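Local atomic coordinates of PTS system, lactose-specific IIBC components (Streptococcus pneumoniae, PDB entry 3NBM), a protein that probably relays a phosphoryl group to incoming lactose, as the IIB domain of a phosphoenolpyruvate-dependent sugar phosphotransferase system. Residues 5-10 against 53-58. Residues are numbered along the deposited sequence; the frame is centred on the assembly and turned at random.
Sequences KELKVL and VYDLII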
loop_
_atom_site.group_PDB
_atom_site.type_symbol
_atom_site.label_atom_id
_atom_site.label_comp_id
_atom_site.label_asym_id
_atom_site.label_seq_id
_atom_site.Cartn_x
_atom_site.Cartn_y
_atom_site.Cartn_z
ATOM N N LYS A 5 14.601 3.396 10.500
ATOM C CA LYS A 5 13.602 4.243 9.792
ATOM C C LYS A 5 12.206 3.617 9.855
ATOM O O LYS A 5 12.038 2.395 9.823
ATOM C CB LYS A 5 13.982 4.469 8.308
ATOM N N GLU A 6 11.205 4.475 9.934
ATOM C CA GLU A 6 9.817 4.057 9.807
ATOM C C GLU A 6 9.536 3.565 8.392
ATOM O O GLU A 6 9.938 4.207 7.443
ATOM C CB GLU A 6 8.921 5.236 10.148
ATOM C CG GLU A 6 7.445 4.921 10.109
ATOM C CD GLU A 6 6.616 6.074 10.581
ATOM O OE1 GLU A 6 6.769 7.176 10.042
ATOM O OE2 GLU A 6 5.720 5.857 11.412
ATOM N N LEU A 7 8.853 2.438 8.275
ATOM C CA LEU A 7 8.418 1.914 6.990
ATOM C C LEU A 7 7.309 2.795 6.407
ATOM O O LEU A 7 6.327 3.090 7.089
ATOM C CB LEU A 7 7.918 0.482 7.165
ATOM C CG LEU A 7 7.634 -0.265 5.865
ATOM C CD1 LEU A 7 8.938 -0.552 5.100
ATOM C CD2 LEU A 7 6.894 -1.576 6.155
ATOM N N LYS A 8 7.484 3.224 5.164
ATOM C CA LYS A 8 6.541 4.140 4.506
ATOM C C LYS A 8 5.793 3.365 3.412
ATOM O O LYS A 8 6.414 2.820 2.492
ATOM C CB LYS A 8 7.272 5.327 3.888
ATOM C CG LYS A 8 8.220 6.072 4.812
ATOM C CD LYS A 8 7.577 6.775 5.924
ATOM C CE LYS A 8 8.587 7.679 6.679
ATOM N NZ LYS A 8 8.006 8.433 7.852
ATOM N N VAL A 9 4.466 3.330 3.540
ATOM C CA VAL A 9 3.586 2.588 2.646
ATOM C C VAL A 9 2.638 3.566 1.938
ATOM O O VAL A 9 2.065 4.440 2.569
ATOM C CB VAL A 9 2.759 1.549 3.418
ATOM C CG1 VAL A 9 1.892 0.720 2.465
ATOM C CG2 VAL A 9 3.683 0.663 4.263
ATOM N N LEU A 10 2.494 3.396 0.629
ATOM C CA LEU A 10 1.524 4.149 -0.167
ATOM C C LEU A 10 0.533 3.187 -0.795
ATOM O O LEU A 10 0.938 2.231 -1.453
ATOM C CB LEU A 10 2.239 4.961 -1.246
ATOM C CG LEU A 10 1.349 5.811 -2.172
ATOM C CD1 LEU A 10 0.619 6.906 -1.403
ATOM C CD2 LEU A 10 2.222 6.426 -3.266
ATOM N N VAL A 53 9.653 8.257 -2.227
ATOM C CA VAL A 53 9.588 8.476 -0.789
ATOM C C VAL A 53 9.209 7.182 -0.056
ATOM O O VAL A 53 9.447 7.038 1.143
ATOM C CB VAL A 53 8.496 9.613 -0.465
ATOM C CG1 VAL A 53 8.102 9.681 1.020
ATOM C CG2 VAL A 53 8.966 10.968 -1.031
ATOM N N TYR A 54 8.555 6.262 -0.770
ATOM C CA TYR A 54 7.932 5.104 -0.149
ATOM C C TYR A 54 8.784 3.851 -0.304
ATOM O O TYR A 54 9.571 3.699 -1.230
ATOM C CB TYR A 54 6.505 4.923 -0.712
ATOM C CG TYR A 54 5.609 6.021 -0.225
ATOM C CD1 TYR A 54 4.992 5.910 0.980
ATOM C CD2 TYR A 54 5.429 7.211 -0.930
ATOM C CE1 TYR A 54 4.227 6.932 1.502
ATOM C CE2 TYR A 54 4.662 8.237 -0.405
ATOM C CZ TYR A 54 4.056 8.078 0.811
ATOM O OH TYR A 54 3.298 9.116 1.351
ATOM N N ASP A 55 8.587 2.928 0.630
ATOM C CA ASP A 55 9.259 1.635 0.647
ATOM C C ASP A 55 8.418 0.526 0.015
ATOM O O ASP A 55 8.951 -0.399 -0.589
ATOM C CB ASP A 55 9.601 1.256 2.073
ATOM C CG ASP A 55 10.445 2.317 2.752
ATOM O OD1 ASP A 55 11.535 2.645 2.210
ATOM O OD2 ASP A 55 10.018 2.851 3.795
ATOM N N LEU A 56 7.096 0.609 0.183
ATOM C CA LEU A 56 6.128 -0.376 -0.286
ATOM C C LEU A 56 4.959 0.374 -0.874
ATOM O O LEU A 56 4.440 1.276 -0.234
ATOM C CB LEU A 56 5.641 -1.264 0.882
ATOM C CG LEU A 56 4.521 -2.267 0.559
ATOM C CD1 LEU A 56 4.956 -3.334 -0.445
ATOM C CD2 LEU A 56 3.985 -2.900 1.854
ATOM N N ILE A 57 4.551 -0.002 -2.090
ATOM C CA ILE A 57 3.352 0.551 -2.721
ATOM C C ILE A 57 2.418 -0.612 -2.951
ATOM O O ILE A 57 2.787 -1.644 -3.504
ATOM C CB ILE A 57 3.663 1.320 -4.025
ATOM C CG1 ILE A 57 4.708 2.423 -3.711
ATOM C CG2 ILE A 57 2.376 1.893 -4.616
ATOM C CD1 ILE A 57 5.179 3.216 -4.866
ATOM N N ILE A 58 1.181 -0.424 -2.510
ATOM C CA ILE A 58 0.115 -1.415 -2.648
ATOM C C ILE A 58 -0.964 -0.873 -3.598
ATOM O O ILE A 58 -1.498 0.210 -3.395
ATOM C CB ILE A 58 -0.574 -1.708 -1.271
ATOM C CG1 ILE A 58 0.452 -2.196 -0.229
ATOM C CG2 ILE A 58 -1.736 -2.722 -1.454
ATOM C CD1 ILE A 58 -0.047 -2.214 1.205
HETATM O O HOH W 1 11.760 3.992 5.442
#
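Two central neighbours of the parallel sheet, strands 7-13 and 56-59, pair where Leu10 and Val9 meet Leu56, Ile57 and Ile58. Parallel register follows from Leu10 N donating to Leu56 O (3.0 Å) and Ile58 N to Leu10 O (2.9 Å). Just before strand 56-59, the Asp55 carboxylate supplies the acceptor for Lys8 N. Asp55 OD2 accepts Lys8 N at 2.9 Å through the anti lone pair, the N-H...O angle of 163° making the bond nearly straight, and a water links the same oxygen to Glu6 O. Lys8 O is gripped twice, by Asp55 N and by Leu56 N. The second bond is longer, Leu56 N to Lys8 O 3.3 Å. Tyr54 lies across the first strand: Leu10 CB sits over the ring centre, 3.7 Å from the centroid, a CH-pi contact, while Lys8 O and Val9 N lie at the ring edge. With CG anti to the carbonyl carbon (chi1 -70°), the ring reaches strand 37-43, where Asn40 OD1 bonds its OH. On the sheet face bearing Val9 and Leu56, Val9 CG1 meets Ile58 CD1 at 3.7 Å beneath helix 96-105. Strand order 2-1-3-4 in an all-parallel sheet, with helices packed on it, marks the open alpha/beta fold of lactose/cellobiose-type IIB domains.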